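MHC I-like leukocyte 2 long form (Mus musculus, PDB 6A97) binds heparan sulfate proteoglycans on the surface of fibroblasts, as a GPI-anchored member of the MHC class I family. Local coordinates at residues 30-35 against 57-62; 148-153 against 167-172. One frame throughout, in Å; residues are numbered along the deposited sequence.

Contact 1: residues 30-35 against 57-62; sequences RAHSLE and NGDSRE
His32 reaches across to Asn57 with the far edge of its ring: NE2 donates to Asn57 OD1 at 2.7 Å. The bond is somewhat bent, 148° at the hydrogen, the oxygen a little out of the ring plane. Asp59 CB lies over one face of the imidazole, 3.9 Å from the ring centroid, in a CH-pi contact.

The amide oxygen of Asn57 is gripped twice, because Asp59 N also donates to OD1, at 3.0 Å. That bond closes an Asx turn, and the two donors come from opposite faces of the amide plane. In Asn57, CG anti to the backbone N (chi1 -172°) and a chi2 near zero together put OD1 where Asp59 N can reach it. Its ND2 makes a weak bond to Glu62 OE2, which probably helps set the amide's rotation.

One layer out, Asp59 OD1 receives Arg61 N at 3.2 Å, a second Asx turn, and Glu62 N returns to Asp59 O, closing a type I turn. These bonds within the loop hold Asn57 OD1 and Asp59 CB side by side, where the histidine meets them.

Between the two segments runs strand 42-48: Leu43 touches both His32 and Asn57, and Gln41 just before it touches His32 and Asp59. The contact therefore bridges the ends of strands 23-31 and 51-57 across the strand between them, in the alpha-1 half of the MHC class I platform.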
loop_
_atom_site.group_PDB
_atom_site.type_symbol
_atom_site.label_atom_id
_atom_site.label_comp_id
_atom_site.label_asym_id
_atom_site.label_seq_id
_atom_site.Cartn_x
_atom_site.Cartn_y
_atom_site.Cartn_z
ATOM N N ARG A 30 23.228 3.755 21.230
ATOM C CA ARG A 30 23.751 5.105 21.073
ATOM C C ARG A 30 24.446 5.586 22.342
ATOM O O ARG A 30 23.928 5.405 23.440
ATOM C CB ARG A 30 22.627 6.066 20.693
ATOM C CG ARG A 30 23.029 7.522 20.751
ATOM C CD ARG A 30 22.002 8.398 20.069
ATOM N NE ARG A 30 20.692 8.287 20.699
ATOM C CZ ARG A 30 20.238 9.124 21.629
ATOM N NH1 ARG A 30 20.992 10.140 22.035
ATOM N NH2 ARG A 30 19.025 8.952 22.142
ATOM N N ALA A 31 25.618 6.197 22.186
ATOM C CA ALA A 31 26.304 6.841 23.304
ATOM C C ALA A 31 25.735 8.230 23.550
ATOM O O ALA A 31 25.553 9.011 22.612
ATOM C CB ALA A 31 27.799 6.925 23.040
ATOM N N HIS A 32 25.464 8.542 24.815
ATOM C CA HIS A 32 24.894 9.835 25.169
ATOM C C HIS A 32 25.915 10.951 24.991
ATOM O O HIS A 32 25.616 11.990 24.404
ATOM C CB HIS A 32 24.374 9.820 26.605
ATOM C CG HIS A 32 23.098 9.060 26.771
ATOM N ND1 HIS A 32 21.905 9.482 26.224
ATOM C CD2 HIS A 32 22.826 7.904 27.421
ATOM C CE1 HIS A 32 20.953 8.619 26.533
ATOM N NE2 HIS A 32 21.486 7.653 27.260
ATOM N N SER A 33 27.117 10.726 25.509
ATOM C CA SER A 33 28.227 11.654 25.328
ATOM C C SER A 33 29.538 10.886 25.427
ATOM O O SER A 33 29.697 10.023 26.288
ATOM C CB SER A 33 28.185 12.775 26.364
ATOM O OG SER A 33 28.685 12.333 27.611
ATOM N N LEU A 34 30.472 11.202 24.540
ATOM C CA LEU A 34 31.712 10.448 24.446
ATOM C C LEU A 34 32.737 10.910 25.479
ATOM O O LEU A 34 33.456 11.886 25.268
ATOM C CB LEU A 34 32.281 10.555 23.033
ATOM C CG LEU A 34 31.351 9.992 21.953
ATOM C CD1 LEU A 34 31.853 10.349 20.566
ATOM C CD2 LEU A 34 31.214 8.486 22.097
ATOM N N GLU A 35 32.793 10.195 26.599
ATOM C CA GLU A 35 33.764 10.478 27.645
ATOM C C GLU A 35 34.949 9.522 27.526
ATOM O O GLU A 35 36.082 9.944 27.293
ATOM C CB GLU A 35 33.114 10.369 29.027
ATOM N N ASN A 57 18.729 2.249 29.569
ATOM C CA ASN A 57 19.270 3.590 29.419
ATOM C C ASN A 57 20.196 3.927 30.578
ATOM O O ASN A 57 19.737 4.165 31.691
ATOM C CB ASN A 57 18.135 4.612 29.325
ATOM C CG ASN A 57 18.631 6.004 28.981
ATOM O OD1 ASN A 57 19.834 6.233 28.846
ATOM N ND2 ASN A 57 17.698 6.938 28.816
ATOM N N GLY A 58 21.498 3.947 30.311
ATOM C CA GLY A 58 22.482 4.183 31.351
ATOM C C GLY A 58 22.684 5.650 31.683
ATOM O O GLY A 58 23.605 6.001 32.418
ATOM N N ASP A 59 21.831 6.508 31.131
ATOM C CA ASP A 59 21.881 7.934 31.433
ATOM C C ASP A 59 21.598 8.150 32.920
ATOM O O ASP A 59 20.546 7.755 33.420
ATOM C CB ASP A 59 20.878 8.703 30.569
ATOM C CG ASP A 59 20.943 10.209 30.781
ATOM O OD1 ASP A 59 21.812 10.682 31.542
ATOM O OD2 ASP A 59 20.122 10.927 30.169
ATOM N N SER A 60 22.546 8.776 33.610
ATOM C CA SER A 60 22.449 9.008 35.053
ATOM C C SER A 60 21.186 9.763 35.454
ATOM O O SER A 60 20.680 9.594 36.561
ATOM C CB SER A 60 23.676 9.779 35.544
ATOM O OG SER A 60 24.850 9.001 35.416
ATOM N N ARG A 61 20.677 10.586 34.544
ATOM C CA ARG A 61 19.516 11.421 34.823
ATOM C C ARG A 61 18.195 10.693 34.581
ATOM O O ARG A 61 17.127 11.304 34.627
ATOM C CB ARG A 61 19.574 12.692 33.973
ATOM C CG ARG A 61 20.725 13.621 34.337
ATOM C CD ARG A 61 20.754 14.867 33.462
ATOM N NE ARG A 61 21.036 14.551 32.063
ATOM C CZ ARG A 61 20.112 14.505 31.109
ATOM N NH1 ARG A 61 18.844 14.755 31.404
ATOM N NH2 ARG A 61 20.456 14.208 29.862
ATOM N N GLU A 62 18.263 9.389 34.331
ATOM C CA GLU A 62 17.058 8.601 34.089
ATOM C C GLU A 62 16.579 7.918 35.368
ATOM O O GLU A 62 17.358 7.254 36.053
ATOM C CB GLU A 62 17.309 7.559 32.996
ATOM C CG GLU A 62 16.050 6.901 32.450
ATOM C CD GLU A 62 15.362 7.733 31.378
ATOM O OE1 GLU A 62 15.178 8.952 31.585
ATOM O OE2 GLU A 62 15.009 7.164 30.323
#

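Contact 2: residues 148-153 against 167-172; sequences LTWTVD and HAPRAD
Trp150 and Ala168 face each other where the two segments run antiparallel, their end-to-end directions 176° apart over 148-150 and 168-171. Leu148 lies nearest Ala171, with CA atoms 6.0 Å apart, and the spacing widens to 7.1 Å between the CA atoms of Trp150 and Ala168. Segment 148-153 carries strand 149-152, while 167-172 is the joint between two helices: Ala168 leaves the helical conformation after helix 158-167, and Arg170 takes the N-cap position of helix 171-193.

The indole of Trp150 fills the middle of the contact. Chi1 of -72° sets CG beside the backbone N and anti to the carbonyl carbon, which carries the ring across to the joint. Ala168 CB sits over one face, 3.4 Å from the centroid of the five-membered ring and 14° off its normal, a close CH-pi contact over the pyrrole part of the indole, with CD1 the nearest atom. At the edge, NE1 donates to Pro169 O at 2.8 Å; the oxygen lies in the ring plane and offers a lone pair in its carbonyl plane. On the same side of the indole as Ala168 CB, the pyrrolidine overhangs the six-membered ring's rim, Pro169 CG 3.8 Å from CZ2. Beside the tryptophan, Ala171 CB rests 3.3 Å from Leu148 O.

Trp131 and Phe143 meet the indole edge-to-face, and Val174 of helix 171-193 touches both Trp150 and Pro169.

Chemically, the indole is a largely apolar plate with one polar point, and both are answered by the joint: methyl and pyrrolidine carbons meet the plate, and a backbone carbonyl takes the buried N-H. Since that carbonyl belongs to the linking residues, the bond ties the break between the alpha-2 helices to the edge strand of the sheet.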
loop_
_atom_site.group_PDB
_atom_site.type_symbol
_atom_site.label_atom_id
_atom_site.label_comp_id
_atom_site.label_asym_id
_atom_site.label_seq_id
_atom_site.Cartn_x
_atom_site.Cartn_y
_atom_site.Cartn_z
ATOM N N LEU A 148 34.685 -11.185 7.260
ATOM C CA LEU A 148 34.978 -11.146 8.699
ATOM C C LEU A 148 35.939 -10.012 9.042
ATOM O O LEU A 148 36.808 -10.156 9.901
ATOM C CB LEU A 148 35.543 -12.481 9.199
ATOM C CG LEU A 148 34.659 -13.716 9.030
ATOM C CD1 LEU A 148 35.296 -14.915 9.716
ATOM C CD2 LEU A 148 33.261 -13.460 9.576
ATOM N N THR A 149 35.771 -8.882 8.367
ATOM C CA THR A 149 36.564 -7.692 8.645
ATOM C C THR A 149 35.660 -6.466 8.561
ATOM O O THR A 149 34.595 -6.510 7.943
ATOM C CB THR A 149 37.752 -7.550 7.656
ATOM O OG1 THR A 149 38.356 -8.831 7.439
ATOM C CG2 THR A 149 38.806 -6.585 8.189
ATOM N N TRP A 150 36.081 -5.374 9.183
ATOM C CA TRP A 150 35.322 -4.135 9.145
ATOM C C TRP A 150 35.569 -3.322 7.874
ATOM O O TRP A 150 36.710 -3.109 7.454
ATOM C CB TRP A 150 35.645 -3.293 10.374
ATOM C CG TRP A 150 35.056 -3.855 11.626
ATOM C CD1 TRP A 150 35.667 -4.689 12.519
ATOM C CD2 TRP A 150 33.732 -3.633 12.122
ATOM N NE1 TRP A 150 34.806 -4.992 13.548
ATOM C CE2 TRP A 150 33.610 -4.359 13.328
ATOM C CE3 TRP A 150 32.637 -2.888 11.669
ATOM C CZ2 TRP A 150 32.437 -4.364 14.083
ATOM C CZ3 TRP A 150 31.472 -2.891 12.422
ATOM C CH2 TRP A 150 31.381 -3.623 13.618
ATOM N N THR A 151 34.480 -2.865 7.272
ATOM C CA THR A 151 34.549 -1.988 6.115
ATOM C C THR A 151 34.352 -0.538 6.540
ATOM O O THR A 151 33.410 -0.227 7.270
ATOM C CB THR A 151 33.486 -2.364 5.068
ATOM O OG1 THR A 151 33.686 -3.718 4.648
ATOM C CG2 THR A 151 33.559 -1.437 3.855
ATOM N N VAL A 152 35.239 0.348 6.097
ATOM C CA VAL A 152 35.015 1.781 6.284
ATOM C C VAL A 152 34.085 2.299 5.180
ATOM O O VAL A 152 34.399 2.196 3.995
ATOM C CB VAL A 152 36.330 2.564 6.279
ATOM C CG1 VAL A 152 36.055 4.057 6.328
ATOM C CG2 VAL A 152 37.198 2.134 7.450
ATOM N N ASP A 153 32.939 2.850 5.573
ATOM C CA ASP A 153 31.876 3.169 4.620
ATOM C C ASP A 153 32.030 4.504 3.886
ATOM O O ASP A 153 31.678 4.607 2.711
ATOM C CB ASP A 153 30.526 3.135 5.334
ATOM C CG ASP A 153 30.095 1.726 5.677
ATOM O OD1 ASP A 153 30.316 0.825 4.838
ATOM O OD2 ASP A 153 29.549 1.518 6.782
ATOM N N HIS A 167 41.038 -1.100 15.244
ATOM C CA HIS A 167 40.475 -0.591 16.495
ATOM C C HIS A 167 38.985 -0.887 16.630
ATOM O O HIS A 167 38.392 -0.649 17.681
ATOM C CB HIS A 167 40.719 0.914 16.619
ATOM C CG HIS A 167 42.156 1.274 16.833
ATOM N ND1 HIS A 167 43.033 1.484 15.791
ATOM C CD2 HIS A 167 42.869 1.458 17.969
ATOM C CE1 HIS A 167 44.225 1.783 16.276
ATOM N NE2 HIS A 167 44.153 1.774 17.595
ATOM N N ALA A 168 38.386 -1.400 15.562
ATOM C CA ALA A 168 36.986 -1.804 15.589
ATOM C C ALA A 168 36.855 -3.127 16.350
ATOM O O ALA A 168 37.844 -3.844 16.493
ATOM C CB ALA A 168 36.446 -1.925 14.165
ATOM N N PRO A 169 35.643 -3.449 16.853
ATOM C CA PRO A 169 35.409 -4.688 17.614
ATOM C C PRO A 169 36.057 -5.929 16.994
ATOM O O PRO A 169 35.880 -6.178 15.802
ATOM C CB PRO A 169 33.884 -4.815 17.598
ATOM C CG PRO A 169 33.407 -3.404 17.582
ATOM C CD PRO A 169 34.421 -2.625 16.770
ATOM N N ARG A 170 36.803 -6.682 17.802
ATOM C CA ARG A 170 37.541 -7.849 17.321
ATOM C C ARG A 170 36.634 -8.819 16.577
ATOM O O ARG A 170 35.543 -9.151 17.043
ATOM C CB ARG A 170 38.241 -8.563 18.480
ATOM C CG ARG A 170 39.416 -7.786 19.059
ATOM C CD ARG A 170 40.481 -8.705 19.650
ATOM N NE ARG A 170 40.063 -9.336 20.900
ATOM C CZ ARG A 170 39.716 -10.615 21.010
ATOM N NH1 ARG A 170 39.735 -11.398 19.942
ATOM N NH2 ARG A 170 39.352 -11.110 22.187
ATOM N N ALA A 171 37.098 -9.264 15.415
ATOM C CA ALA A 171 36.284 -10.060 14.500
ATOM C C ALA A 171 35.776 -11.360 15.121
ATOM O O ALA A 171 34.653 -11.784 14.847
ATOM C CB ALA A 171 37.073 -10.364 13.229
ATOM N N ASP A 172 36.596 -12.001 15.948
ATOM C CA ASP A 172 36.180 -13.267 16.542
ATOM C C ASP A 172 35.084 -13.037 17.583
ATOM O O ASP A 172 34.175 -13.852 17.720
ATOM C CB ASP A 172 37.369 -14.003 17.165
ATOM C CG ASP A 172 38.001 -13.235 18.299
ATOM O OD1 ASP A 172 38.291 -12.034 18.123
ATOM O OD2 ASP A 172 38.202 -13.832 19.377
#

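Contact 1 (30-35 with 57-62) closes along the chain before contact 2 (148-153 with 167-172) opens; their centres are 24 Å apart and their nearest atoms about 12 Å, without touching. Both reach the antiparallel sheet of the MHC class I alpha-1/alpha-2 platform, the first from its alpha-1 half, the second from alpha-2. Contact 1 joins the chain leaving strand 23-31 to the loop after strand 51-57, at one end of the sheet, whereas contact 2 joins 149-152, one of the two outermost strands in this chain, to the link between helices 158-167 and 171-193. They are thus two separate local joints of one platform, one between strand-end loops, the other between edge strand and segmented helix.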